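PDB 2H9F: hypothetical protein from Pseudomonas aeruginosa, which probably acts as a PrpF-family methylaconitate isomerase, interconverting isomers of methylaconitate. Local coordinates for residues A191-V199 with A329-N337; R232-N241 with L304-H315. All blocks are in the same frame, centred on the assembly; numbering follows the deposited sequence.

Interaction 1: A191-V199 with A329-N337; sequences AIFPTGNLV and AAIPGTLVN
Leu-198 holds CG anti to its carbonyl carbon (chi1 -65°), and Ile-331 carries CG1 in the same way (chi1 -68°). These torsions bring CD2 of Leu-198 to 3.7 Å from CG2 of Ile-331 and leave CD1 of Ile-331 pointing at Phe-193. There it meets the ring at its edge, close to the ring plane, with CE2 of Phe-193 and CD1 of Ile-331 3.8 Å apart. Leu-198 CD2 lies over one face of the same ring, toward its rim, while Ile-192 CG2 sits over the opposite face. The methyl CG2 of Thr-334 completes this cluster, 3.8 Å from CZ of Phe-193. Farther along, Val-199 CG1 packs against CD2 of Leu-335 at 3.9 Å, the two side chains crossing at about a right angle.

The loop between strands 175-180 and 200-204 thus packs on the type II turn, Ile-331 to Thr-334, that links helices 319-330 and 335-339; strands 208-216 and 369-386 lie around it. CD1 of Leu-198 is 3.1 Å from Pro-332 O, and CG2 of Val-199 is 3.2 Å from Gly-333 O. Thr-334 OG1 caps helix 335-339 by accepting from Asn-337 N and also bonds to Ala-328 O of helix 319-330, joining the two helices. The Asn-337 side chain ties the turn together, OD1 accepting from Gly-333 N and ND2 giving to Ala-329 O. Trp-370 lies against Phe-193, Leu-198 and Ile-331.

Thr-213 OG1 bridges the segments, bonding to Leu-198 O and Leu-335 N. With no direct hydrogen bond between 191-199 and 329-337, the fit rests mainly on apolar packing.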
ATOM      1  N   ALA A 191      -1.254  36.709  14.325  1.00 61.95           N
ATOM      2  CA  ALA A 191      -2.558  36.933  14.950  1.00 56.63           C
ATOM      3  C   ALA A 191      -3.636  36.034  14.363  1.00 50.36           C
ATOM      4  O   ALA A 191      -3.599  35.700  13.190  1.00 48.02           O
ATOM      5  CB  ALA A 191      -2.973  38.421  14.836  1.00 56.35           C
ATOM      6  N   ILE A 192      -4.580  35.638  15.200  1.00 43.93           N
ATOM      7  CA  ILE A 192      -5.729  34.872  14.763  1.00 43.76           C
ATOM      8  C   ILE A 192      -6.531  35.699  13.748  1.00 39.38           C
ATOM      9  O   ILE A 192      -7.030  35.167  12.785  1.00 40.46           O
ATOM     10  CB  ILE A 192      -6.596  34.450  15.992  1.00 44.47           C
ATOM     11  CG1 ILE A 192      -5.773  33.579  16.954  1.00 47.82           C
ATOM     12  CG2 ILE A 192      -7.849  33.679  15.591  1.00 37.53           C
ATOM     13  CD1 ILE A 192      -5.199  32.301  16.308  1.00 51.04           C
ATOM     14  N   PHE A 193      -6.612  37.006  13.967  1.00 37.85           N
ATOM     15  CA  PHE A 193      -7.344  37.925  13.101  1.00 35.53           C
ATOM     16  C   PHE A 193      -6.387  38.977  12.608  1.00 35.39           C
ATOM     17  O   PHE A 193      -6.187  39.995  13.261  1.00 36.52           O
ATOM     18  CB  PHE A 193      -8.490  38.564  13.857  1.00 34.43           C
ATOM     19  CG  PHE A 193      -9.559  37.576  14.232  1.00 34.81           C
ATOM     20  CD1 PHE A 193     -10.376  37.055  13.265  1.00 37.49           C
ATOM     21  CD2 PHE A 193      -9.702  37.145  15.551  1.00 34.48           C
ATOM     22  CE1 PHE A 193     -11.360  36.123  13.598  1.00 35.66           C
ATOM     23  CE2 PHE A 193     -10.651  36.219  15.875  1.00 37.04           C
ATOM     24  CZ  PHE A 193     -11.476  35.708  14.904  1.00 33.51           C
ATOM     25  N   PRO A 194      -5.752  38.714  11.464  1.00 36.11           N
ATOM     26  CA  PRO A 194      -4.724  39.637  11.003  1.00 35.34           C
ATOM     27  C   PRO A 194      -5.223  41.038  10.709  1.00 37.47           C
ATOM     28  O   PRO A 194      -4.434  41.971  10.783  1.00 36.91           O
ATOM     29  CB  PRO A 194      -4.181  38.980   9.738  1.00 36.73           C
ATOM     30  CG  PRO A 194      -5.219  38.004   9.322  1.00 40.73           C
ATOM     31  CD  PRO A 194      -5.887  37.543  10.579  1.00 34.85           C
ATOM     32  N   THR A 195      -6.505  41.211  10.390  1.00 37.34           N
ATOM     33  CA  THR A 195      -7.005  42.585  10.207  1.00 37.45           C
ATOM     34  C   THR A 195      -7.316  43.251  11.533  1.00 36.42           C
ATOM     35  O   THR A 195      -7.529  44.446  11.570  1.00 35.08           O
ATOM     36  CB  THR A 195      -8.267  42.638   9.356  1.00 37.96           C
ATOM     37  OG1 THR A 195      -9.335  42.038  10.086  1.00 39.86           O
ATOM     38  CG2 THR A 195      -8.043  41.881   8.057  1.00 33.31           C
ATOM     39  N   GLY A 196      -7.348  42.489  12.618  1.00 35.00           N
ATOM     40  CA  GLY A 196      -7.792  43.007  13.906  1.00 35.54           C
ATOM     41  C   GLY A 196      -9.302  43.032  14.087  1.00 38.00           C
ATOM     42  O   GLY A 196      -9.785  43.499  15.104  1.00 37.03           O
ATOM     43  N   ASN A 197     -10.061  42.519  13.123  1.00 38.61           N
ATOM     44  CA  ASN A 197     -11.521  42.532  13.223  1.00 39.98           C
ATOM     45  C   ASN A 197     -12.082  41.169  13.004  1.00 39.57           C
ATOM     46  O   ASN A 197     -11.527  40.405  12.212  1.00 43.60           O
ATOM     47  CB  ASN A 197     -12.117  43.462  12.170  1.00 40.57           C
ATOM     48  CG  ASN A 197     -11.590  44.852  12.284  1.00 42.75           C
ATOM     49  OD1 ASN A 197     -11.555  45.418  13.376  1.00 42.55           O
ATOM     50  ND2 ASN A 197     -11.181  45.423  11.157  1.00 42.00           N
ATOM     51  N   LEU A 198     -13.200  40.888  13.678  1.00 38.05           N
ATOM     52  CA  LEU A 198     -13.900  39.621  13.550  1.00 39.64           C
ATOM     53  C   LEU A 198     -14.623  39.520  12.240  1.00 35.87           C
ATOM     54  O   LEU A 198     -14.829  38.418  11.724  1.00 36.33           O
ATOM     55  CB  LEU A 198     -14.918  39.475  14.678  1.00 40.01           C
ATOM     56  CG  LEU A 198     -14.348  39.373  16.103  1.00 44.52           C
ATOM     57  CD1 LEU A 198     -15.500  39.221  17.094  1.00 40.33           C
ATOM     58  CD2 LEU A 198     -13.349  38.221  16.240  1.00 42.95           C
ATOM     59  N   VAL A 199     -15.049  40.671  11.732  1.00 35.36           N
ATOM     60  CA  VAL A 199     -15.685  40.780  10.421  1.00 36.76           C
ATOM     61  C   VAL A 199     -15.217  42.057   9.764  1.00 38.53           C
ATOM     62  O   VAL A 199     -15.110  43.085  10.426  1.00 35.84           O
ATOM     63  CB  VAL A 199     -17.219  40.787  10.534  1.00 38.38           C
ATOM     64  CG1 VAL A 199     -17.843  40.772   9.171  1.00 43.78           C
ATOM     65  CG2 VAL A 199     -17.679  39.596  11.350  1.00 32.75           C
ATOM     66  N   ALA A 329     -16.169  29.439  14.797  1.00 35.29           N
ATOM     67  CA  ALA A 329     -17.462  29.250  15.399  1.00 35.20           C
ATOM     68  C   ALA A 329     -17.433  29.613  16.883  1.00 35.50           C
ATOM     69  O   ALA A 329     -18.382  30.205  17.411  1.00 36.12           O
ATOM     70  CB  ALA A 329     -17.968  27.820  15.200  1.00 33.53           C
ATOM     71  N   ALA A 330     -16.335  29.283  17.551  1.00 35.72           N
ATOM     72  CA  ALA A 330     -16.216  29.486  18.992  1.00 35.59           C
ATOM     73  C   ALA A 330     -16.048  30.966  19.389  1.00 35.22           C
ATOM     74  O   ALA A 330     -16.289  31.332  20.548  1.00 35.64           O
ATOM     75  CB  ALA A 330     -15.078  28.654  19.537  1.00 35.08           C
ATOM     76  N   ILE A 331     -15.634  31.807  18.437  1.00 35.26           N
ATOM     77  CA  ILE A 331     -15.300  33.195  18.726  1.00 34.84           C
ATOM     78  C   ILE A 331     -16.529  34.026  18.362  1.00 35.18           C
ATOM     79  O   ILE A 331     -16.878  34.174  17.195  1.00 37.42           O
ATOM     80  CB  ILE A 331     -14.004  33.682  18.029  1.00 36.08           C
ATOM     81  CG1 ILE A 331     -12.783  32.976  18.627  1.00 38.59           C
ATOM     82  CG2 ILE A 331     -13.756  35.199  18.251  1.00 31.36           C
ATOM     83  CD1 ILE A 331     -11.529  33.121  17.841  1.00 35.53           C
ATOM     84  N   PRO A 332     -17.221  34.537  19.380  1.00 34.87           N
ATOM     85  CA  PRO A 332     -18.484  35.182  19.094  1.00 35.24           C
ATOM     86  C   PRO A 332     -18.332  36.421  18.252  1.00 35.54           C
ATOM     87  O   PRO A 332     -17.485  37.266  18.529  1.00 35.89           O
ATOM     88  CB  PRO A 332     -19.036  35.514  20.479  1.00 35.70           C
ATOM     89  CG  PRO A 332     -17.936  35.430  21.368  1.00 35.65           C
ATOM     90  CD  PRO A 332     -16.926  34.538  20.821  1.00 33.71           C
ATOM     91  N   GLY A 333     -19.142  36.524  17.214  1.00 33.96           N
ATOM     92  CA  GLY A 333     -19.117  37.694  16.334  1.00 35.70           C
ATOM     93  C   GLY A 333     -18.603  37.406  14.937  1.00 36.35           C
ATOM     94  O   GLY A 333     -18.831  38.200  14.029  1.00 37.75           O
ATOM     95  N   THR A 334     -17.881  36.296  14.754  1.00 35.34           N
ATOM     96  CA  THR A 334     -17.414  35.930  13.420  1.00 32.90           C
ATOM     97  C   THR A 334     -18.608  35.505  12.593  1.00 35.03           C
ATOM     98  O   THR A 334     -19.682  35.170  13.124  1.00 34.29           O
ATOM     99  CB  THR A 334     -16.361  34.781  13.414  1.00 33.37           C
ATOM    100  OG1 THR A 334     -16.997  33.560  13.780  1.00 32.64           O
ATOM    101  CG2 THR A 334     -15.209  35.079  14.340  1.00 28.98           C
ATOM    102  N   LEU A 335     -18.425  35.520  11.283  1.00 36.31           N
ATOM    103  CA  LEU A 335     -19.479  35.105  10.372  1.00 37.34           C
ATOM    104  C   LEU A 335     -19.825  33.649  10.595  1.00 35.33           C
ATOM    105  O   LEU A 335     -20.976  33.258  10.415  1.00 41.38           O
ATOM    106  CB  LEU A 335     -19.073  35.346   8.903  1.00 37.33           C
ATOM    107  CG  LEU A 335     -18.892  36.778   8.391  1.00 35.75           C
ATOM    108  CD1 LEU A 335     -18.639  36.764   6.845  1.00 29.27           C
ATOM    109  CD2 LEU A 335     -20.125  37.638   8.799  1.00 32.91           C
ATOM    110  N   VAL A 336     -18.838  32.842  10.994  1.00 36.63           N
ATOM    111  CA  VAL A 336     -19.068  31.400  11.238  1.00 36.09           C
ATOM    112  C   VAL A 336     -19.870  31.257  12.522  1.00 35.22           C
ATOM    113  O   VAL A 336     -20.875  30.555  12.562  1.00 35.43           O
ATOM    114  CB  VAL A 336     -17.738  30.584  11.357  1.00 36.68           C
ATOM    115  CG1 VAL A 336     -18.015  29.102  11.487  1.00 36.70           C
ATOM    116  CG2 VAL A 336     -16.812  30.868  10.156  1.00 38.23           C
ATOM    117  N   ASN A 337     -19.430  31.962  13.565  1.00 34.17           N
ATOM    118  CA  ASN A 337     -20.204  31.974  14.795  1.00 36.15           C
ATOM    119  C   ASN A 337     -21.650  32.400  14.523  1.00 34.56           C
ATOM    120  O   ASN A 337     -22.613  31.780  14.999  1.00 35.83           O
ATOM    121  CB  ASN A 337     -19.541  32.886  15.797  1.00 34.38           C
ATOM    122  CG  ASN A 337     -20.388  33.139  17.021  1.00 35.18           C
ATOM    123  OD1 ASN A 337     -21.013  34.201  17.129  1.00 34.32           O
ATOM    124  ND2 ASN A 337     -20.371  32.202  17.980  1.00 33.02           N
TER

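Interaction 2: R232-N241 with L304-H315; sequences RGTELREEIN and LVRALSMGKLHH
Arg-306 bonds to the carbonyls of Thr-234 and Glu-235, and Asn-241 to the backbone of Leu-313, where a loop ending in a short, weakly bonded helix lies along a beta hairpin. The hairpin pairs strand 303-309 with 312-313 through a type I' turn from Ser-309 to Lys-312.

Arg-306 spends its guanidinium on backbone carbonyls. NE gives to Glu-235 O at 2.7 Å, with the acceptor in the guanidinium plane, and NH2 gives to Thr-234 O at 3.0 Å, arriving from above that carbonyl's plane. NH1 turns back to Val-305 O and has a weak bond to Gly-351 O as well. Gly-233 O stands 3.4 Å above the centre of the guanidinium, and the ring of Tyr-288 adds a cation-pi contact. Chi1 (-63°) puts CG against Gly-233 O, and a bend at chi2 (-70°) turns CD and the guanidinium toward Glu-235 O. The carboxylate of Glu-235 does not pair with Arg-306; it takes the backbone N of Arg-232 on OE2 and that of Gly-233 on OE1, which probably helps hold the loop that supplies those carbonyls.

At the other end, the amide of Asn-241 grips both polar backbone atoms of Leu-313. Leu-313 N meets an in-plane lone pair of Asn-241 OD1 at 2.8 Å, and Asn-241 ND2 likewise meets one of Leu-313 O at 3.3 Å. With both bonds made, the amide's orientation is settled. Between these two polar ends, CD1 of Ile-240 packs on CD2 of Leu-313 at 3.8 Å. Past Arg-306, near the start of both segments, Thr-234 CG2 meets Leu-304 CD1. CG and CD of Arg-237 lie against Leu-313 O, and over one face of its guanidinium, toward the rim, sits the CB of His-315, 3.8 Å above the plane.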
ATOM      1  N   ARG A 232     -26.535  29.580  -1.844  1.00 49.30           N
ATOM      2  CA  ARG A 232     -27.535  29.093  -0.940  1.00 47.33           C
ATOM      3  C   ARG A 232     -26.840  28.445   0.243  1.00 46.65           C
ATOM      4  O   ARG A 232     -27.367  28.433   1.344  1.00 49.96           O
ATOM      5  CB  ARG A 232     -28.359  28.086  -1.716  1.00 49.39           C
ATOM      6  CG  ARG A 232     -29.303  27.331  -0.931  1.00 45.72           C
ATOM      7  CD  ARG A 232     -30.481  28.109  -0.623  1.00 49.33           C
ATOM      8  NE  ARG A 232     -31.561  27.162  -0.360  1.00 51.12           N
ATOM      9  CZ  ARG A 232     -32.649  27.460   0.330  1.00 51.59           C
ATOM     10  NH1 ARG A 232     -32.865  28.707   0.775  1.00 50.06           N
ATOM     11  NH2 ARG A 232     -33.524  26.489   0.556  1.00 52.98           N
ATOM     12  N   GLY A 233     -25.654  27.902   0.008  1.00 43.49           N
ATOM     13  CA  GLY A 233     -24.842  27.271   1.054  1.00 41.11           C
ATOM     14  C   GLY A 233     -24.909  25.765   1.053  1.00 40.43           C
ATOM     15  O   GLY A 233     -24.169  25.129   1.781  1.00 41.70           O
ATOM     16  N   THR A 234     -25.838  25.219   0.261  1.00 42.68           N
ATOM     17  CA  THR A 234     -26.087  23.789   0.115  1.00 40.03           C
ATOM     18  C   THR A 234     -25.427  23.192  -1.143  1.00 42.51           C
ATOM     19  O   THR A 234     -25.430  21.980  -1.333  1.00 42.83           O
ATOM     20  CB  THR A 234     -27.602  23.526   0.039  1.00 40.88           C
ATOM     21  OG1 THR A 234     -28.156  24.244  -1.064  1.00 37.71           O
ATOM     22  CG2 THR A 234     -28.282  23.986   1.307  1.00 34.72           C
ATOM     23  N   GLU A 235     -24.855  24.040  -1.989  1.00 42.94           N
ATOM     24  CA  GLU A 235     -24.336  23.611  -3.276  1.00 43.48           C
ATOM     25  C   GLU A 235     -23.382  22.415  -3.206  1.00 45.62           C
ATOM     26  O   GLU A 235     -22.529  22.327  -2.306  1.00 47.17           O
ATOM     27  CB  GLU A 235     -23.626  24.773  -3.951  1.00 44.59           C
ATOM     28  CG  GLU A 235     -24.544  25.833  -4.582  1.00 47.39           C
ATOM     29  CD  GLU A 235     -25.107  26.862  -3.607  1.00 49.88           C
ATOM     30  OE1 GLU A 235     -24.661  26.877  -2.431  1.00 41.88           O
ATOM     31  OE2 GLU A 235     -25.982  27.655  -4.062  1.00 46.07           O
ATOM     32  N   LEU A 236     -23.510  21.507  -4.172  1.00 43.03           N
ATOM     33  CA  LEU A 236     -22.598  20.377  -4.311  1.00 43.17           C
ATOM     34  C   LEU A 236     -21.548  20.635  -5.402  1.00 42.64           C
ATOM     35  O   LEU A 236     -21.553  21.667  -6.073  1.00 44.11           O
ATOM     36  CB  LEU A 236     -23.381  19.109  -4.652  1.00 45.29           C
ATOM     37  CG  LEU A 236     -24.526  18.746  -3.715  1.00 43.22           C
ATOM     38  CD1 LEU A 236     -25.307  17.594  -4.323  1.00 46.07           C
ATOM     39  CD2 LEU A 236     -24.011  18.426  -2.297  1.00 48.14           C
ATOM     40  N   ARG A 237     -20.628  19.700  -5.573  1.00 41.52           N
ATOM     41  CA  ARG A 237     -19.517  19.940  -6.471  1.00 41.67           C
ATOM     42  C   ARG A 237     -19.950  20.160  -7.903  1.00 39.60           C
ATOM     43  O   ARG A 237     -19.469  21.067  -8.561  1.00 37.80           O
ATOM     44  CB  ARG A 237     -18.528  18.801  -6.393  1.00 43.63           C
ATOM     45  CG  ARG A 237     -17.688  18.866  -5.149  1.00 45.87           C
ATOM     46  CD  ARG A 237     -16.572  17.852  -5.205  1.00 49.78           C
ATOM     47  NE  ARG A 237     -17.123  16.524  -5.392  1.00 50.96           N
ATOM     48  CZ  ARG A 237     -16.441  15.465  -5.830  1.00 54.57           C
ATOM     49  NH1 ARG A 237     -15.139  15.533  -6.116  1.00 54.86           N
ATOM     50  NH2 ARG A 237     -17.082  14.317  -5.961  1.00 55.75           N
ATOM     51  N   GLU A 238     -20.875  19.346  -8.392  1.00 39.77           N
ATOM     52  CA  GLU A 238     -21.227  19.449  -9.790  1.00 43.59           C
ATOM     53  C   GLU A 238     -21.729  20.839 -10.203  1.00 41.84           C
ATOM     54  O   GLU A 238     -21.498  21.273 -11.326  1.00 43.29           O
ATOM     55  CB  GLU A 238     -22.244  18.387 -10.165  1.00 40.85           C
ATOM     56  CG  GLU A 238     -22.415  18.220 -11.657  1.00 52.29           C
ATOM     57  CD  GLU A 238     -23.546  17.236 -12.031  1.00 52.68           C
ATOM     58  OE1 GLU A 238     -24.086  16.571 -11.109  1.00 64.67           O
ATOM     59  OE2 GLU A 238     -23.893  17.140 -13.241  1.00 63.02           O
ATOM     60  N   GLU A 239     -22.410  21.551  -9.316  1.00 41.05           N
ATOM     61  CA  GLU A 239     -22.999  22.831  -9.723  1.00 40.99           C
ATOM     62  C   GLU A 239     -22.010  23.982  -9.631  1.00 39.66           C
ATOM     63  O   GLU A 239     -22.335  25.095 -10.016  1.00 38.65           O
ATOM     64  CB  GLU A 239     -24.329  23.149  -9.006  1.00 38.15           C
ATOM     65  CG  GLU A 239     -24.278  23.175  -7.527  1.00 44.22           C
ATOM     66  CD  GLU A 239     -25.662  23.119  -6.847  1.00 42.80           C
ATOM     67  OE1 GLU A 239     -26.388  24.153  -6.848  1.00 37.54           O
ATOM     68  OE2 GLU A 239     -25.970  22.040  -6.275  1.00 42.81           O
ATOM     69  N   ILE A 240     -20.796  23.722  -9.169  1.00 41.07           N
ATOM     70  CA  ILE A 240     -19.792  24.782  -9.116  1.00 39.97           C
ATOM     71  C   ILE A 240     -18.577  24.447  -9.974  1.00 40.46           C
ATOM     72  O   ILE A 240     -18.141  25.250 -10.797  1.00 38.38           O
ATOM     73  CB  ILE A 240     -19.343  25.056  -7.700  1.00 41.84           C
ATOM     74  CG1 ILE A 240     -20.508  25.593  -6.865  1.00 42.99           C
ATOM     75  CG2 ILE A 240     -18.218  26.106  -7.711  1.00 37.90           C
ATOM     76  CD1 ILE A 240     -20.166  25.931  -5.396  1.00 39.58           C
ATOM     77  N   ASN A 241     -18.048  23.243  -9.786  1.00 41.20           N
ATOM     78  CA  ASN A 241     -16.792  22.842 -10.392  1.00 41.20           C
ATOM     79  C   ASN A 241     -16.795  22.712 -11.910  1.00 41.97           C
ATOM     80  O   ASN A 241     -15.729  22.602 -12.508  1.00 44.07           O
ATOM     81  CB  ASN A 241     -16.306  21.549  -9.742  1.00 40.94           C
ATOM     82  CG  ASN A 241     -15.833  21.772  -8.338  1.00 38.99           C
ATOM     83  OD1 ASN A 241     -15.709  22.907  -7.902  1.00 35.74           O
ATOM     84  ND2 ASN A 241     -15.559  20.704  -7.626  1.00 38.92           N
ATOM     85  N   LEU A 304     -24.040  25.441   7.709  1.00 34.57           N
ATOM     86  CA  LEU A 304     -23.522  24.855   6.474  1.00 33.44           C
ATOM     87  C   LEU A 304     -22.206  25.541   6.211  1.00 32.48           C
ATOM     88  O   LEU A 304     -22.113  26.729   6.420  1.00 32.07           O
ATOM     89  CB  LEU A 304     -24.424  25.180   5.306  1.00 34.63           C
ATOM     90  CG  LEU A 304     -25.841  24.547   5.342  1.00 31.51           C
ATOM     91  CD1 LEU A 304     -26.791  25.359   4.442  1.00 36.46           C
ATOM     92  CD2 LEU A 304     -25.713  23.101   4.926  1.00 34.31           C
ATOM     93  N   VAL A 305     -21.253  24.790   5.696  1.00 32.29           N
ATOM     94  CA  VAL A 305     -19.988  25.349   5.226  1.00 34.20           C
ATOM     95  C   VAL A 305     -19.610  24.646   3.908  1.00 36.77           C
ATOM     96  O   VAL A 305     -19.807  23.440   3.741  1.00 39.43           O
ATOM     97  CB  VAL A 305     -18.863  25.199   6.227  1.00 34.12           C
ATOM     98  CG1 VAL A 305     -17.593  25.988   5.737  1.00 27.78           C
ATOM     99  CG2 VAL A 305     -19.274  25.705   7.613  1.00 34.87           C
ATOM    100  N   ARG A 306     -19.120  25.443   2.962  1.00 40.36           N
ATOM    101  CA  ARG A 306     -18.590  24.946   1.700  1.00 38.25           C
ATOM    102  C   ARG A 306     -17.229  25.607   1.492  1.00 39.09           C
ATOM    103  O   ARG A 306     -17.114  26.828   1.609  1.00 38.81           O
ATOM    104  CB  ARG A 306     -19.539  25.328   0.569  1.00 39.09           C
ATOM    105  CG  ARG A 306     -20.980  24.711   0.630  1.00 39.83           C
ATOM    106  CD  ARG A 306     -20.910  23.233   0.363  1.00 38.93           C
ATOM    107  NE  ARG A 306     -22.199  22.552   0.338  1.00 40.40           N
ATOM    108  CZ  ARG A 306     -22.818  22.014   1.388  1.00 40.98           C
ATOM    109  NH1 ARG A 306     -22.358  22.153   2.620  1.00 44.31           N
ATOM    110  NH2 ARG A 306     -23.958  21.366   1.195  1.00 38.68           N
ATOM    111  N   ALA A 307     -16.198  24.818   1.189  1.00 38.64           N
ATOM    112  CA  ALA A 307     -14.867  25.368   1.002  1.00 38.86           C
ATOM    113  C   ALA A 307     -14.285  24.949  -0.321  1.00 38.07           C
ATOM    114  O   ALA A 307     -14.547  23.871  -0.802  1.00 34.10           O
ATOM    115  CB  ALA A 307     -13.942  24.961   2.167  1.00 37.70           C
ATOM    116  N   LEU A 308     -13.458  25.817  -0.893  1.00 39.54           N
ATOM    117  CA  LEU A 308     -12.704  25.479  -2.089  1.00 39.41           C
ATOM    118  C   LEU A 308     -11.271  25.211  -1.682  1.00 40.45           C
ATOM    119  O   LEU A 308     -10.734  25.884  -0.806  1.00 35.89           O
ATOM    120  CB  LEU A 308     -12.730  26.621  -3.117  1.00 39.04           C
ATOM    121  CG  LEU A 308     -14.043  26.830  -3.866  1.00 41.35           C
ATOM    122  CD1 LEU A 308     -14.946  27.716  -3.070  1.00 40.77           C
ATOM    123  CD2 LEU A 308     -13.837  27.438  -5.260  1.00 39.19           C
ATOM    124  N   SER A 309     -10.657  24.211  -2.306  1.00 39.47           N
ATOM    125  CA  SER A 309      -9.202  24.049  -2.201  1.00 38.84           C
ATOM    126  C   SER A 309      -8.612  23.909  -3.619  1.00 38.24           C
ATOM    127  O   SER A 309      -9.178  23.236  -4.480  1.00 37.75           O
ATOM    128  CB  SER A 309      -8.828  22.834  -1.354  1.00 38.90           C
ATOM    129  OG  SER A 309      -7.411  22.791  -1.150  1.00 37.54           O
HETATM  130  N   MSE A 310      -7.504  24.587  -3.859  1.00 37.99           N
HETATM  131  CA  MSE A 310      -6.861  24.528  -5.166  1.00 39.19           C
HETATM  132  C   MSE A 310      -7.880  24.758  -6.286  1.00 38.11           C
HETATM  133  O   MSE A 310      -7.868  24.069  -7.303  1.00 39.69           O
HETATM  134  CB  MSE A 310      -6.145  23.182  -5.337  1.00 38.87           C
HETATM  135  CG  MSE A 310      -5.178  22.860  -4.195  1.00 40.98           C
HETATM  136 SE   MSE A 310      -3.842  24.228  -4.034  0.70 46.84          SE
HETATM  137  CE  MSE A 310      -2.822  23.686  -5.548  1.00 38.35           C
ATOM    138  N   GLY A 311      -8.764  25.727  -6.092  1.00 34.93           N
ATOM    139  CA  GLY A 311      -9.605  26.207  -7.182  1.00 38.25           C
ATOM    140  C   GLY A 311     -10.846  25.386  -7.448  1.00 38.64           C
ATOM    141  O   GLY A 311     -11.521  25.588  -8.460  1.00 43.80           O
ATOM    142  N   LYS A 312     -11.161  24.448  -6.564  1.00 39.15           N
ATOM    143  CA  LYS A 312     -12.339  23.603  -6.750  1.00 37.04           C
ATOM    144  C   LYS A 312     -13.082  23.398  -5.432  1.00 37.42           C
ATOM    145  O   LYS A 312     -12.475  23.361  -4.369  1.00 34.78           O
ATOM    146  CB  LYS A 312     -11.912  22.250  -7.296  1.00 39.65           C
ATOM    147  CG  LYS A 312     -11.353  22.260  -8.747  1.00 42.19           C
ATOM    148  CD  LYS A 312     -12.454  22.442  -9.809  1.00 47.01           C
ATOM    149  CE  LYS A 312     -11.914  22.324 -11.254  1.00 48.21           C
ATOM    150  NZ  LYS A 312     -12.112  20.961 -11.861  1.00 53.25           N
ATOM    151  N   LEU A 313     -14.406  23.268  -5.487  1.00 35.56           N
ATOM    152  CA  LEU A 313     -15.173  22.949  -4.281  1.00 36.41           C
ATOM    153  C   LEU A 313     -14.720  21.583  -3.738  1.00 37.81           C
ATOM    154  O   LEU A 313     -14.690  20.595  -4.487  1.00 38.81           O
ATOM    155  CB  LEU A 313     -16.692  22.868  -4.598  1.00 34.95           C
ATOM    156  CG  LEU A 313     -17.599  22.868  -3.366  1.00 36.41           C
ATOM    157  CD1 LEU A 313     -17.473  24.178  -2.592  1.00 36.46           C
ATOM    158  CD2 LEU A 313     -19.029  22.622  -3.803  1.00 34.87           C
ATOM    159  N   HIS A 314     -14.352  21.534  -2.456  1.00 39.84           N
ATOM    160  CA  HIS A 314     -13.962  20.287  -1.788  1.00 38.50           C
ATOM    161  C   HIS A 314     -15.189  19.415  -1.503  1.00 37.95           C
ATOM    162  O   HIS A 314     -16.248  19.937  -1.232  1.00 39.60           O
ATOM    163  CB  HIS A 314     -13.231  20.612  -0.505  1.00 39.56           C
ATOM    164  CG  HIS A 314     -12.465  19.463   0.067  1.00 42.70           C
ATOM    165  ND1 HIS A 314     -13.061  18.470   0.812  1.00 41.81           N
ATOM    166  CD2 HIS A 314     -11.144  19.165   0.024  1.00 43.83           C
ATOM    167  CE1 HIS A 314     -12.146  17.601   1.195  1.00 42.94           C
ATOM    168  NE2 HIS A 314     -10.971  18.006   0.739  1.00 43.87           N
ATOM    169  N   HIS A 315     -15.031  18.087  -1.571  1.00 38.55           N
ATOM    170  CA  HIS A 315     -16.141  17.112  -1.437  1.00 37.76           C
ATOM    171  C   HIS A 315     -16.680  16.966  -0.018  1.00 37.95           C
ATOM    172  O   HIS A 315     -17.794  16.441   0.199  1.00 39.76           O
ATOM    173  CB  HIS A 315     -15.719  15.689  -1.947  1.00 39.36           C
ATOM    174  CG  HIS A 315     -14.880  14.892  -0.973  1.00 41.49           C
ATOM    175  ND1 HIS A 315     -13.536  15.143  -0.749  1.00 45.63           N
ATOM    176  CD2 HIS A 315     -15.204  13.852  -0.162  1.00 43.24           C
ATOM    177  CE1 HIS A 315     -13.076  14.294   0.160  1.00 46.40           C
ATOM    178  NE2 HIS A 315     -14.069  13.504   0.535  1.00 45.09           N
TER

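Overall arrangement
The two contacts lie at separate places in the chain, their centres about 22 Å apart and their nearest atoms about 5 Å apart, without touching. In sequence, both segments of interaction 2 fall between those of interaction 1. Strand 312-313 of interaction 2 leads on to helix 319-330, whose end enters interaction 1. They are also linked through strands: 208-216, against which 191-199 packs, pairs with 220-225, that with 278-283, and that with 303-309 of interaction 2. Interaction 1 is chiefly apolar, whereas interaction 2 relies on side chains bonded to backbone. Neither touches the other subunit, and both read as structural packing within the PrpF family's diaminopimelate-epimerase-like fold.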